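Local structure of pirin-like protein (Geobacillus kaustophilus, 2P17) at residues 4-13 with 203-214; 179-187 with 222-230. The protein is of unknown function but belongs to the pirin family of bicupin proteins and binds one iron ion per subunit. All blocks are in the same frame, centred on the assembly; numbering follows the deposited sequence.

How the contacts relate
Both contacts lie in the C-terminal cupin domain, to which the chain's first strand contributes, away from the iron, which His57 and His99 hold in the N-terminal part. Their centres are about 14 Å apart. Contact 1 brings the N-terminal strand 3-19 against 203-214, and contact 2 pairs strand 179-185 with strand 224-231. Along the chain the order is 4-13, 179-187, 203-214, 222-230, so the segments alternate and the two pairings interlock. Strands 3-19 and 224-231 are also parallel neighbours, and Arg5 joins the contacts directly through its N to Glu226 O. The first strand of the protein is thereby built into a cupin domain whose other strands come from much later in the chain.

Contact 1: 4-13 with 203-214; sequences QRRIRRVKTV and ADNIEGKAGQAL
Val10, Lys11 and Thr12 of the N-terminal strand add to the C-terminal cupin sheet by pairing antiparallel with Leu214, Ala213 and Gln212. Lys11 and Ala213 form the hydrogen-bonded pair, with Lys11 N to Ala213 O and Ala213 N to Lys11 O both 2.8 Å. Two residues on, Val13 N reaches Gly211 O at 3.0 Å, where Gly211 lies in the type II turn from Lys209 to Gln212; a water also bridges Gly211 O and Val13 O.

The side chain of Gln212 works at both ends of its amide. NE2 gives a nearly straight bond to Thr12 OG1 (3.0 Å, 165° at the hydrogen), with the hydroxyl lying in the amide plane, while OE1 accepts from Lys209 N and so ties the amide back to the turn. The two bonds fix the rotation of the amide, and Val10 CG1 packs against it, 3.6 Å from Gln212 NE2.

Toward the start of strand 7-12 the contact becomes aliphatic. Val10 CG1 stands anti to its own nitrogen (chi1 179°) beside Gln212, which leaves CG2 to meet Ile206 CG2 at 3.8 Å. Ile7 touches both Ile206 and Leu214, its CB facing Ile206 CB and its CG2 3.9 Å from Leu214 CB. Before Ile7 the partner is the loop at Ala203 and Asp204, met partly through water: one water joins Ile7 N to Asp204 N and a second joins Ile7 O to Asp204 OD2, while Ala203 N bonds Arg5 O directly at 2.9 Å.

Around this pair, strand 198-201 brings Phe201 against Ile7 and Leu214, and strand 224-231 adds Leu227 beside Ile7. Arg9 bridges to Glu35 and makes a cation-pi contact with Phe215, linking strand 3-19 to helix 33-36 and strand 212-216.

Contact 2: 179-187 with 222-230; sequences TVVQDLPGH and GEETELNVT
Thr179 to Pro185 and Glu224 to Thr230 run antiparallel as neighbouring strands of the C-terminal cupin fold, a worked case of a strand pair with one buried and one more open face. Three hydrogen-bonded pairs, Val180 with Val229, Gln182 with Leu227 and Leu184 with Thr225, fix the register, and their side chains share the buried face. There Leu184, Leu227 and Gln182 pack on strand 235-242.

The packing is tight at the Thr225 end. Its hydroxyl sits between its own N and carbonyl carbon (chi1 74°), which turns OG1 back onto Leu184 O at 2.6 Å, above the carbonyl plane. Thr225 N reaches the same oxygen at 3.0 Å, so one carbonyl takes two donors from one residue. Thr225 CG2 meanwhile rests 3.7 Å from Gly186 CA, where the chain closes with a weak bond from Gly186 N to Glu223 O.

The other face is looser and partly open to solvent. Val181 CG1 lies over the carboxylate end of Glu226, 3.6 Å from its CD, and Val181 CG2 comes within 3.4 Å of Asn228 OD1. At the exposed end Thr179 OG1 and Thr230 OG1 share a hydrogen bond of 2.8 Å.

Having given its proton to Leu184 O, Thr225 OG1 can still accept from Arg5 NE, so the hydroxyl, donor to one partner and acceptor from the other, ties the side chain of Arg5 to the strand pair. On the open face Glu226 OE2 forms a salt bridge with Lys155 NZ, while Asp183 OD1 accepts from the backbone N of the same residue, so that both acids have a partner in Lys155.

Contact 1: 4-13 with 203-214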
ATOM      1  N   GLN A   4      18.192   7.218  10.699  1.00 14.95           N
ATOM      2  CA  GLN A   4      17.372   6.023  10.910  1.00 14.99           C
ATOM      3  C   GLN A   4      15.973   6.372  11.390  1.00 14.20           C
ATOM      4  O   GLN A   4      15.800   7.001  12.446  1.00 14.95           O
ATOM      5  CB  GLN A   4      18.032   5.089  11.933  1.00 15.81           C
ATOM      6  CG  GLN A   4      19.374   4.538  11.489  1.00 18.94           C
ATOM      7  CD  GLN A   4      19.277   3.765  10.192  1.00 21.43           C
ATOM      8  OE1 GLN A   4      18.467   2.838  10.065  1.00 23.72           O
ATOM      9  NE2 GLN A   4      20.088   4.146   9.212  1.00 21.29           N
ATOM     10  N   ARG A   5      14.967   5.947  10.631  1.00 12.76           N
ATOM     11  CA  ARG A   5      13.591   6.111  11.071  1.00 12.47           C
ATOM     12  C   ARG A   5      13.252   5.199  12.250  1.00 11.84           C
ATOM     13  O   ARG A   5      13.820   4.105  12.388  1.00 12.38           O
ATOM     14  CB  ARG A   5      12.630   5.871   9.913  1.00 12.16           C
ATOM     15  CG  ARG A   5      12.760   6.932   8.819  1.00 11.48           C
ATOM     16  CD  ARG A   5      11.402   7.345   8.285  1.00  9.98           C
ATOM     17  NE  ARG A   5      11.507   8.171   7.082  1.00  9.55           N
ATOM     18  CZ  ARG A   5      10.490   8.872   6.574  1.00  9.26           C
ATOM     19  NH1 ARG A   5       9.292   8.864   7.160  1.00  9.40           N
ATOM     20  NH2 ARG A   5      10.647   9.576   5.465  1.00  9.15           N
ATOM     21  N   ARG A   6      12.310   5.671  13.062  1.00 12.11           N
ATOM     22  CA  ARG A   6      11.772   4.956  14.211  1.00 13.05           C
ATOM     23  C   ARG A   6      10.334   4.565  13.893  1.00 12.11           C
ATOM     24  O   ARG A   6       9.702   5.146  12.999  1.00 11.68           O
ATOM     25  CB  ARG A   6      11.788   5.867  15.452  1.00 14.44           C
ATOM     26  CG  ARG A   6      13.160   6.101  16.058  1.00 19.07           C
ATOM     27  CD  ARG A   6      13.139   7.282  17.013  1.00 23.74           C
ATOM     28  NE  ARG A   6      13.170   8.553  16.293  1.00 26.84           N
ATOM     29  CZ  ARG A   6      12.129   9.369  16.139  1.00 27.76           C
ATOM     30  NH1 ARG A   6      10.953   9.067  16.669  1.00 29.72           N
ATOM     31  NH2 ARG A   6      12.273  10.498  15.455  1.00 28.55           N
ATOM     32  N   ILE A   7       9.817   3.584  14.624  1.00 12.47           N
ATOM     33  CA  ILE A   7       8.406   3.258  14.599  1.00 12.46           C
ATOM     34  C   ILE A   7       7.699   4.079  15.671  1.00 13.05           C
ATOM     35  O   ILE A   7       7.940   3.899  16.876  1.00 13.82           O
ATOM     36  CB  ILE A   7       8.153   1.739  14.799  1.00 12.00           C
ATOM     37  CG1 ILE A   7       8.874   0.915  13.711  1.00 12.31           C
ATOM     38  CG2 ILE A   7       6.638   1.453  14.846  1.00 12.21           C
ATOM     39  CD1 ILE A   7       8.619   1.389  12.266  1.00 11.99           C
ATOM     40  N   ARG A   8       6.847   4.999  15.233  1.00 12.69           N
ATOM     41  CA  ARG A   8       6.198   5.926  16.160  1.00 12.90           C
ATOM     42  C   ARG A   8       4.888   5.389  16.730  1.00 12.60           C
ATOM     43  O   ARG A   8       4.400   5.894  17.749  1.00 13.26           O
ATOM     44  CB  ARG A   8       5.987   7.292  15.518  1.00 13.10           C
ATOM     45  CG  ARG A   8       5.072   7.279  14.313  1.00 13.09           C
ATOM     46  CD  ARG A   8       4.826   8.677  13.745  1.00 14.31           C
ATOM     47  NE  ARG A   8       3.909   8.575  12.620  1.00 15.39           N
ATOM     48  CZ  ARG A   8       2.584   8.591  12.728  1.00 15.91           C
ATOM     49  NH1 ARG A   8       2.020   8.763  13.918  1.00 16.19           N
ATOM     50  NH2 ARG A   8       1.824   8.451  11.650  1.00 14.24           N
ATOM     51  N   ARG A   9       4.326   4.367  16.087  1.00 12.12           N
ATOM     52  CA  ARG A   9       3.075   3.776  16.545  1.00 12.34           C
ATOM     53  C   ARG A   9       2.870   2.405  15.931  1.00 11.90           C
ATOM     54  O   ARG A   9       3.226   2.183  14.771  1.00 11.72           O
ATOM     55  CB  ARG A   9       1.900   4.689  16.185  1.00 12.79           C
ATOM     56  CG  ARG A   9       0.550   4.184  16.657  1.00 13.44           C
ATOM     57  CD  ARG A   9      -0.487   5.289  16.717  1.00 14.60           C
ATOM     58  NE  ARG A   9      -0.770   5.871  15.406  1.00 16.02           N
ATOM     59  CZ  ARG A   9      -1.596   5.350  14.502  1.00 16.38           C
ATOM     60  NH1 ARG A   9      -2.229   4.199  14.721  1.00 16.38           N
ATOM     61  NH2 ARG A   9      -1.790   5.985  13.355  1.00 15.38           N
ATOM     62  N   VAL A  10       2.299   1.481  16.704  1.00 11.76           N
ATOM     63  CA  VAL A  10       2.000   0.134  16.225  1.00 12.12           C
ATOM     64  C   VAL A  10       0.499  -0.133  16.335  1.00 12.50           C
ATOM     65  O   VAL A  10      -0.038  -0.225  17.446  1.00 13.86           O
ATOM     66  CB  VAL A  10       2.759  -0.955  17.026  1.00 12.20           C
ATOM     67  CG1 VAL A  10       2.409  -2.355  16.511  1.00 13.25           C
ATOM     68  CG2 VAL A  10       4.266  -0.701  17.007  1.00 12.56           C
ATOM     69  N   LYS A  11      -0.176  -0.254  15.192  1.00 12.19           N
ATOM     70  CA  LYS A  11      -1.621  -0.508  15.164  1.00 12.01           C
ATOM     71  C   LYS A  11      -1.922  -1.975  14.877  1.00 11.96           C
ATOM     72  O   LYS A  11      -1.384  -2.543  13.926  1.00 11.77           O
ATOM     73  CB  LYS A  11      -2.292   0.385  14.101  1.00 12.67           C
ATOM     74  CG  LYS A  11      -3.699  -0.033  13.681  1.00 14.24           C
ATOM     75  CD  LYS A  11      -4.747   0.345  14.707  1.00 16.03           C
ATOM     76  CE  LYS A  11      -6.149   0.025  14.190  1.00 16.26           C
ATOM     77  NZ  LYS A  11      -7.206   0.244  15.240  1.00 18.30           N
ATOM     78  N   THR A  12      -2.806  -2.576  15.677  1.00 11.79           N
ATOM     79  CA  THR A  12      -3.231  -3.943  15.457  1.00 12.30           C
ATOM     80  C   THR A  12      -4.615  -3.889  14.828  1.00 12.59           C
ATOM     81  O   THR A  12      -5.551  -3.369  15.444  1.00 13.00           O
ATOM     82  CB  THR A  12      -3.266  -4.736  16.783  1.00 11.95           C
ATOM     83  OG1 THR A  12      -1.963  -4.706  17.379  1.00 12.77           O
ATOM     84  CG2 THR A  12      -3.660  -6.182  16.524  1.00 12.22           C
ATOM     85  N   VAL A  13      -4.744  -4.412  13.610  1.00 13.08           N
ATOM     86  CA  VAL A  13      -6.015  -4.356  12.893  1.00 14.52           C
ATOM     87  C   VAL A  13      -7.048  -5.228  13.598  1.00 15.37           C
ATOM     88  O   VAL A  13      -6.758  -6.373  13.951  1.00 16.31           O
ATOM     89  CB  VAL A  13      -5.833  -4.759  11.399  1.00 14.49           C
ATOM     90  CG1 VAL A  13      -7.174  -4.832  10.664  1.00 14.63           C
ATOM     91  CG2 VAL A  13      -4.918  -3.758  10.714  1.00 15.75           C
ATOM     92  N   ALA A 203      14.973   2.159  14.184  1.00 14.99           N
ATOM     93  CA  ALA A 203      16.139   2.432  15.018  1.00 16.06           C
ATOM     94  C   ALA A 203      16.127   1.721  16.369  1.00 17.05           C
ATOM     95  O   ALA A 203      17.190   1.353  16.889  1.00 17.46           O
ATOM     96  CB  ALA A 203      16.293   3.921  15.217  1.00 16.14           C
ATOM     97  N   ASP A 204      14.934   1.517  16.919  1.00 17.09           N
ATOM     98  CA  ASP A 204      14.777   0.953  18.258  1.00 18.00           C
ATOM     99  C   ASP A 204      14.360  -0.520  18.248  1.00 17.42           C
ATOM    100  O   ASP A 204      14.023  -1.076  19.300  1.00 17.98           O
ATOM    101  CB  ASP A 204      13.760   1.771  19.059  1.00 18.46           C
ATOM    102  CG  ASP A 204      14.164   3.222  19.217  0.80 19.87           C
ATOM    103  OD1 ASP A 204      15.306   3.479  19.656  0.60 20.95           O
ATOM    104  OD2 ASP A 204      13.338   4.107  18.902  0.60 21.22           O
ATOM    105  N   ASN A 205      14.363  -1.144  17.070  1.00 16.50           N
ATOM    106  CA  ASN A 205      14.028  -2.567  16.946  1.00 16.04           C
ATOM    107  C   ASN A 205      12.672  -2.914  17.568  1.00 15.36           C
ATOM    108  O   ASN A 205      12.541  -3.857  18.362  1.00 15.45           O
ATOM    109  CB  ASN A 205      15.153  -3.451  17.512  1.00 16.35           C
ATOM    110  CG  ASN A 205      16.464  -3.269  16.775  1.00 18.48           C
ATOM    111  OD1 ASN A 205      16.516  -3.370  15.559  1.00 21.69           O
ATOM    112  ND2 ASN A 205      17.531  -3.019  17.516  1.00 22.38           N
ATOM    113  N   ILE A 206      11.662  -2.136  17.190  1.00 14.36           N
ATOM    114  CA  ILE A 206      10.297  -2.337  17.656  1.00 14.01           C
ATOM    115  C   ILE A 206       9.706  -3.580  16.996  1.00 13.59           C
ATOM    116  O   ILE A 206       9.857  -3.789  15.788  1.00 13.21           O
ATOM    117  CB  ILE A 206       9.431  -1.086  17.340  1.00 14.05           C
ATOM    118  CG1 ILE A 206       9.933   0.139  18.112  1.00 13.96           C
ATOM    119  CG2 ILE A 206       7.942  -1.326  17.589  1.00 15.16           C
ATOM    120  CD1 ILE A 206       9.979  -0.006  19.650  1.00 15.82           C
ATOM    121  N   GLU A 207       9.050  -4.419  17.794  1.00 13.25           N
ATOM    122  CA  GLU A 207       8.486  -5.659  17.287  1.00 13.30           C
ATOM    123  C   GLU A 207       7.253  -5.383  16.463  1.00 12.96           C
ATOM    124  O   GLU A 207       6.461  -4.493  16.780  1.00 13.07           O
ATOM    125  CB  GLU A 207       8.113  -6.599  18.438  1.00 13.79           C
ATOM    126  CG  GLU A 207       9.304  -7.200  19.177  1.00 15.99           C
ATOM    127  CD  GLU A 207       8.915  -7.802  20.510  1.00 18.45           C
ATOM    128  OE1 GLU A 207       7.699  -7.966  20.773  1.00 20.94           O
ATOM    129  OE2 GLU A 207       9.829  -8.123  21.296  0.40 17.69           O
ATOM    130  N   GLY A 208       7.104  -6.159  15.397  1.00 12.10           N
ATOM    131  CA  GLY A 208       5.883  -6.152  14.610  1.00 11.33           C
ATOM    132  C   GLY A 208       5.557  -7.550  14.128  1.00 11.12           C
ATOM    133  O   GLY A 208       6.459  -8.334  13.813  1.00 10.72           O
ATOM    134  N   LYS A 209       4.266  -7.850  14.050  1.00 10.99           N
ATOM    135  CA  LYS A 209       3.819  -9.158  13.544  1.00 10.88           C
ATOM    136  C   LYS A 209       2.638  -9.015  12.592  1.00 10.05           C
ATOM    137  O   LYS A 209       2.054  -7.936  12.476  1.00  9.92           O
ATOM    138  CB  LYS A 209       3.471 -10.132  14.677  1.00 11.10           C
ATOM    139  CG  LYS A 209       2.450  -9.584  15.625  1.00 12.61           C
ATOM    140  CD  LYS A 209       2.233 -10.524  16.808  0.20 11.49           C
ATOM    141  N   ALA A 210       2.299 -10.113  11.913  1.00 10.71           N
ATOM    142  CA  ALA A 210       1.206 -10.124  10.959  1.00 10.80           C
ATOM    143  C   ALA A 210      -0.065  -9.510  11.533  1.00 10.32           C
ATOM    144  O   ALA A 210      -0.467  -9.797  12.676  1.00 10.96           O
ATOM    145  CB  ALA A 210       0.934 -11.544  10.457  1.00 11.46           C
ATOM    146  N   GLY A 211      -0.679  -8.651  10.729  1.00  9.95           N
ATOM    147  CA  GLY A 211      -1.916  -7.977  11.107  1.00 10.07           C
ATOM    148  C   GLY A 211      -1.691  -6.637  11.773  1.00  9.77           C
ATOM    149  O   GLY A 211      -2.643  -6.006  12.232  1.00 10.24           O
ATOM    150  N   GLN A 212      -0.437  -6.196  11.812  1.00  9.31           N
ATOM    151  CA  GLN A 212      -0.101  -4.890  12.386  1.00  9.65           C
ATOM    152  C   GLN A 212       0.408  -3.920  11.343  1.00  9.44           C
ATOM    153  O   GLN A 212       1.111  -4.314  10.398  1.00  9.81           O
ATOM    154  CB  GLN A 212       0.938  -5.029  13.499  1.00  9.95           C
ATOM    155  CG  GLN A 212       0.474  -5.948  14.627  1.00 10.46           C
ATOM    156  CD  GLN A 212       1.390  -5.879  15.814  1.00 10.44           C
ATOM    157  OE1 GLN A 212       2.601  -6.077  15.687  1.00 11.36           O
ATOM    158  NE2 GLN A 212       0.822  -5.596  16.986  1.00 10.12           N
ATOM    159  N   ALA A 213       0.039  -2.655  11.538  1.00  9.39           N
ATOM    160  CA  ALA A 213       0.613  -1.536  10.787  1.00  9.33           C
ATOM    161  C   ALA A 213       1.573  -0.774  11.680  1.00  9.31           C
ATOM    162  O   ALA A 213       1.233  -0.439  12.823  1.00  9.43           O
ATOM    163  CB  ALA A 213      -0.479  -0.617  10.275  1.00  9.58           C
ATOM    164  N   LEU A 214       2.771  -0.507  11.161  1.00  8.92           N
ATOM    165  CA  LEU A 214       3.827   0.190  11.910  1.00  9.06           C
ATOM    166  C   LEU A 214       4.101   1.500  11.212  1.00  8.95           C
ATOM    167  O   LEU A 214       4.450   1.499  10.038  1.00  9.07           O
ATOM    168  CB  LEU A 214       5.093  -0.669  11.994  1.00  9.81           C
ATOM    169  CG  LEU A 214       5.108  -1.769  13.063  1.00 10.56           C
ATOM    170  CD1 LEU A 214       4.123  -2.891  12.746  1.00 11.09           C
ATOM    171  CD2 LEU A 214       6.506  -2.346  13.166  1.00 11.16           C
TER
HETATM  172  O   HOH W   1      12.080   1.779  15.767  1.00 13.42           O
HETATM  173  O   HOH W   2      10.965   3.387  17.677  1.00 25.16           O
HETATM  174  O   HOH W   3      -4.578  -7.927  13.529  1.00 22.66           O

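Contact 2: 179-187 with 222-230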
ATOM      1  N   THR A 179      18.433  -8.891   7.534  1.00 13.26           N
ATOM      2  CA  THR A 179      18.141  -7.470   7.683  1.00 13.96           C
ATOM      3  C   THR A 179      18.101  -6.825   6.302  1.00 14.08           C
ATOM      4  O   THR A 179      18.977  -7.072   5.464  1.00 15.43           O
ATOM      5  CB  THR A 179      19.186  -6.766   8.587  1.00 14.59           C
ATOM      6  OG1 THR A 179      19.154  -7.362   9.891  1.00 15.23           O
ATOM      7  CG2 THR A 179      18.877  -5.276   8.724  1.00 15.82           C
ATOM      8  N   VAL A 180      17.068  -6.010   6.084  1.00 13.47           N
ATOM      9  CA  VAL A 180      16.834  -5.283   4.831  1.00 13.93           C
ATOM     10  C   VAL A 180      16.699  -3.811   5.175  1.00 12.80           C
ATOM     11  O   VAL A 180      16.170  -3.465   6.232  1.00 12.49           O
ATOM     12  CB  VAL A 180      15.507  -5.743   4.146  1.00 14.35           C
ATOM     13  CG1 VAL A 180      15.218  -4.940   2.884  1.00 17.09           C
ATOM     14  CG2 VAL A 180      15.555  -7.211   3.801  1.00 17.10           C
ATOM     15  N   VAL A 181      17.163  -2.950   4.274  1.00 11.90           N
ATOM     16  CA  VAL A 181      17.043  -1.509   4.458  1.00 11.97           C
ATOM     17  C   VAL A 181      16.227  -0.901   3.321  1.00 11.47           C
ATOM     18  O   VAL A 181      16.494  -1.179   2.137  1.00 11.74           O
ATOM     19  CB  VAL A 181      18.438  -0.836   4.463  1.00 12.22           C
ATOM     20  CG1 VAL A 181      18.314   0.659   4.592  1.00 13.59           C
ATOM     21  CG2 VAL A 181      19.293  -1.383   5.599  1.00 13.42           C
ATOM     22  N   GLN A 182      15.239  -0.083   3.678  1.00 10.41           N
ATOM     23  CA  GLN A 182      14.526   0.749   2.706  1.00 10.24           C
ATOM     24  C   GLN A 182      14.893   2.229   2.892  1.00 10.49           C
ATOM     25  O   GLN A 182      14.756   2.768   3.996  1.00 11.13           O
ATOM     26  CB  GLN A 182      13.020   0.561   2.857  1.00 10.23           C
ATOM     27  CG  GLN A 182      12.202   1.495   1.972  1.00  9.92           C
ATOM     28  CD  GLN A 182      12.318   1.189   0.492  1.00  9.24           C
ATOM     29  OE1 GLN A 182      12.358   0.027   0.095  1.00  9.90           O
ATOM     30  NE2 GLN A 182      12.363   2.228  -0.331  1.00  8.45           N
ATOM     31  N   ASP A 183      15.333   2.872   1.811  1.00  9.72           N
ATOM     32  CA  ASP A 183      15.608   4.321   1.799  1.00  9.69           C
ATOM     33  C   ASP A 183      14.334   5.117   1.567  1.00  9.52           C
ATOM     34  O   ASP A 183      13.478   4.712   0.777  1.00 10.04           O
ATOM     35  CB  ASP A 183      16.628   4.677   0.712  1.00  9.83           C
ATOM     36  CG  ASP A 183      16.209   4.185  -0.664  1.00 10.28           C
ATOM     37  OD1 ASP A 183      15.819   3.004  -0.786  1.00 10.51           O
ATOM     38  OD2 ASP A 183      16.265   4.987  -1.622  1.00 14.14           O
ATOM     39  N   LEU A 184      14.207   6.249   2.259  1.00  9.13           N
ATOM     40  CA  LEU A 184      13.084   7.156   2.043  1.00  9.79           C
ATOM     41  C   LEU A 184      13.550   8.588   2.135  1.00  9.76           C
ATOM     42  O   LEU A 184      14.322   8.919   3.025  1.00 10.06           O
ATOM     43  CB  LEU A 184      12.010   6.958   3.117  1.00 10.33           C
ATOM     44  CG  LEU A 184      11.264   5.629   3.113  1.00 10.95           C
ATOM     45  CD1 LEU A 184      10.415   5.559   4.365  1.00 11.42           C
ATOM     46  CD2 LEU A 184      10.405   5.474   1.842  1.00 12.30           C
ATOM     47  N   PRO A 185      13.075   9.455   1.226  1.00  9.50           N
ATOM     48  CA  PRO A 185      13.339  10.895   1.384  1.00 10.19           C
ATOM     49  C   PRO A 185      12.764  11.370   2.716  1.00  9.82           C
ATOM     50  O   PRO A 185      11.718  10.877   3.150  1.00  9.59           O
ATOM     51  CB  PRO A 185      12.589  11.518   0.216  1.00  9.93           C
ATOM     52  CG  PRO A 185      12.513  10.401  -0.817  1.00 10.78           C
ATOM     53  CD  PRO A 185      12.336   9.152  -0.014  1.00  9.85           C
ATOM     54  N   GLY A 186      13.439  12.314   3.362  1.00 10.11           N
ATOM     55  CA  GLY A 186      13.057  12.718   4.718  1.00 10.19           C
ATOM     56  C   GLY A 186      11.641  13.257   4.870  1.00 10.14           C
ATOM     57  O   GLY A 186      11.022  13.122   5.941  1.00 10.83           O
ATOM     58  N   HIS A 187      11.107  13.849   3.806  1.00  9.72           N
ATOM     59  CA  HIS A 187       9.783  14.450   3.888  1.00  9.58           C
ATOM     60  C   HIS A 187       8.663  13.441   3.612  1.00  9.27           C
ATOM     61  O   HIS A 187       7.481  13.758   3.803  1.00  9.03           O
ATOM     62  CB  HIS A 187       9.670  15.658   2.952  1.00  9.91           C
ATOM     63  CG  HIS A 187       9.691  15.306   1.498  1.00 10.30           C
ATOM     64  ND1 HIS A 187      10.768  14.694   0.893  1.00 11.44           N
ATOM     65  CD2 HIS A 187       8.760  15.476   0.528  1.00 12.07           C
ATOM     66  CE1 HIS A 187      10.502  14.506  -0.388  1.00 12.57           C
ATOM     67  NE2 HIS A 187       9.288  14.967  -0.635  1.00 14.20           N
ATOM     68  N   GLY A 222      14.815  16.942   2.299  1.00 14.59           N
ATOM     69  CA  GLY A 222      16.233  16.992   1.960  1.00 14.67           C
ATOM     70  C   GLY A 222      17.108  16.020   2.724  1.00 14.95           C
ATOM     71  O   GLY A 222      18.286  15.865   2.400  1.00 15.42           O
ATOM     72  N   GLU A 223      16.556  15.372   3.747  1.00 14.60           N
ATOM     73  CA  GLU A 223      17.306  14.379   4.507  1.00 15.08           C
ATOM     74  C   GLU A 223      17.180  12.998   3.888  1.00 15.22           C
ATOM     75  O   GLU A 223      16.110  12.618   3.400  1.00 16.70           O
ATOM     76  CB  GLU A 223      16.862  14.350   5.962  1.00 15.15           C
ATOM     77  CG  GLU A 223      17.129  15.669   6.667  1.00 15.55           C
ATOM     78  CD  GLU A 223      16.649  15.688   8.099  1.00 17.44           C
ATOM     79  OE1 GLU A 223      15.775  14.865   8.452  1.00 16.35           O
ATOM     80  OE2 GLU A 223      17.142  16.538   8.873  1.00 18.87           O
ATOM     81  N   GLU A 224      18.276  12.249   3.905  1.00 14.17           N
ATOM     82  CA  GLU A 224      18.260  10.880   3.416  1.00 13.83           C
ATOM     83  C   GLU A 224      18.011  10.010   4.631  1.00 13.55           C
ATOM     84  O   GLU A 224      18.800  10.020   5.578  1.00 14.24           O
ATOM     85  CB  GLU A 224      19.578  10.533   2.683  1.00 13.92           C
ATOM     86  CG  GLU A 224      19.715  11.222   1.308  1.00 15.62           C
ATOM     87  CD  GLU A 224      21.037  10.935   0.554  0.60 14.58           C
ATOM     88  OE1 GLU A 224      21.901  10.193   1.081  0.80 17.05           O
ATOM     89  OE2 GLU A 224      21.210  11.470  -0.582  1.00 17.82           O
ATOM     90  N   THR A 225      16.872   9.310   4.641  1.00 11.91           N
ATOM     91  CA  THR A 225      16.510   8.463   5.775  1.00 11.91           C
ATOM     92  C   THR A 225      16.417   7.002   5.359  1.00 11.97           C
ATOM     93  O   THR A 225      16.309   6.689   4.175  1.00 11.43           O
ATOM     94  CB  THR A 225      15.161   8.866   6.445  1.00 11.89           C
ATOM     95  OG1 THR A 225      14.053   8.469   5.622  1.00 11.21           O
ATOM     96  CG2 THR A 225      15.094  10.380   6.753  1.00 11.26           C
ATOM     97  N   GLU A 226      16.484   6.119   6.350  1.00 11.51           N
ATOM     98  CA  GLU A 226      16.401   4.681   6.116  1.00 12.54           C
ATOM     99  C   GLU A 226      15.526   4.021   7.165  1.00 11.99           C
ATOM    100  O   GLU A 226      15.452   4.484   8.310  1.00 12.42           O
ATOM    101  CB  GLU A 226      17.803   4.058   6.133  1.00 12.39           C
ATOM    102  CG  GLU A 226      18.581   4.313   4.839  1.00 14.41           C
ATOM    103  CD  GLU A 226      20.026   3.834   4.874  1.00 14.90           C
ATOM    104  OE1 GLU A 226      20.495   3.402   5.941  1.00 18.90           O
ATOM    105  OE2 GLU A 226      20.691   3.933   3.820  1.00 19.73           O
ATOM    106  N   LEU A 227      14.839   2.958   6.753  1.00 12.18           N
ATOM    107  CA  LEU A 227      14.153   2.085   7.691  1.00 12.18           C
ATOM    108  C   LEU A 227      14.731   0.682   7.649  1.00 12.37           C
ATOM    109  O   LEU A 227      14.736   0.025   6.596  1.00 12.43           O
ATOM    110  CB  LEU A 227      12.662   2.019   7.407  1.00 12.43           C
ATOM    111  CG  LEU A 227      11.988   1.130   8.458  1.00 14.53           C
ATOM    112  CD1 LEU A 227      11.539   1.971   9.636  1.00 13.32           C
ATOM    113  CD2 LEU A 227      10.828   0.370   7.878  1.00 15.35           C
ATOM    114  N   ASN A 228      15.208   0.236   8.805  1.00 12.43           N
ATOM    115  CA  ASN A 228      15.760  -1.099   8.974  1.00 13.24           C
ATOM    116  C   ASN A 228      14.673  -2.114   9.315  1.00 12.49           C
ATOM    117  O   ASN A 228      13.784  -1.837  10.117  1.00 12.20           O
ATOM    118  CB  ASN A 228      16.835  -1.100  10.075  1.00 13.84           C
ATOM    119  CG  ASN A 228      18.052  -0.267   9.717  0.90 16.49           C
ATOM    120  OD1 ASN A 228      18.304   0.026   8.549  1.00 19.81           O
ATOM    121  ND2 ASN A 228      18.817   0.117  10.731  0.20 15.50           N
ATOM    122  N   VAL A 229      14.751  -3.278   8.679  1.00 12.11           N
ATOM    123  CA  VAL A 229      13.810  -4.370   8.887  1.00 12.03           C
ATOM    124  C   VAL A 229      14.604  -5.651   9.110  1.00 11.78           C
ATOM    125  O   VAL A 229      15.425  -6.013   8.268  1.00 12.14           O
ATOM    126  CB  VAL A 229      12.924  -4.589   7.625  1.00 11.90           C
ATOM    127  CG1 VAL A 229      12.073  -5.847   7.759  1.00 13.18           C
ATOM    128  CG2 VAL A 229      12.031  -3.372   7.375  1.00 12.86           C
ATOM    129  N   THR A 230      14.372  -6.329  10.236  1.00 11.87           N
ATOM    130  CA  THR A 230      15.004  -7.639  10.482  1.00 11.84           C
ATOM    131  C   THR A 230      13.928  -8.691  10.717  1.00 11.59           C
ATOM    132  O   THR A 230      13.133  -8.553  11.638  1.00 11.82           O
ATOM    133  CB  THR A 230      15.967  -7.601  11.695  1.00 12.25           C
ATOM    134  OG1 THR A 230      16.951  -6.578  11.490  1.00 13.80           O
ATOM    135  CG2 THR A 230      16.662  -8.944  11.865  1.00 13.13           C
TER
HETATM  136  O   HOH W   4      13.526  15.029   0.769  1.00 17.49           O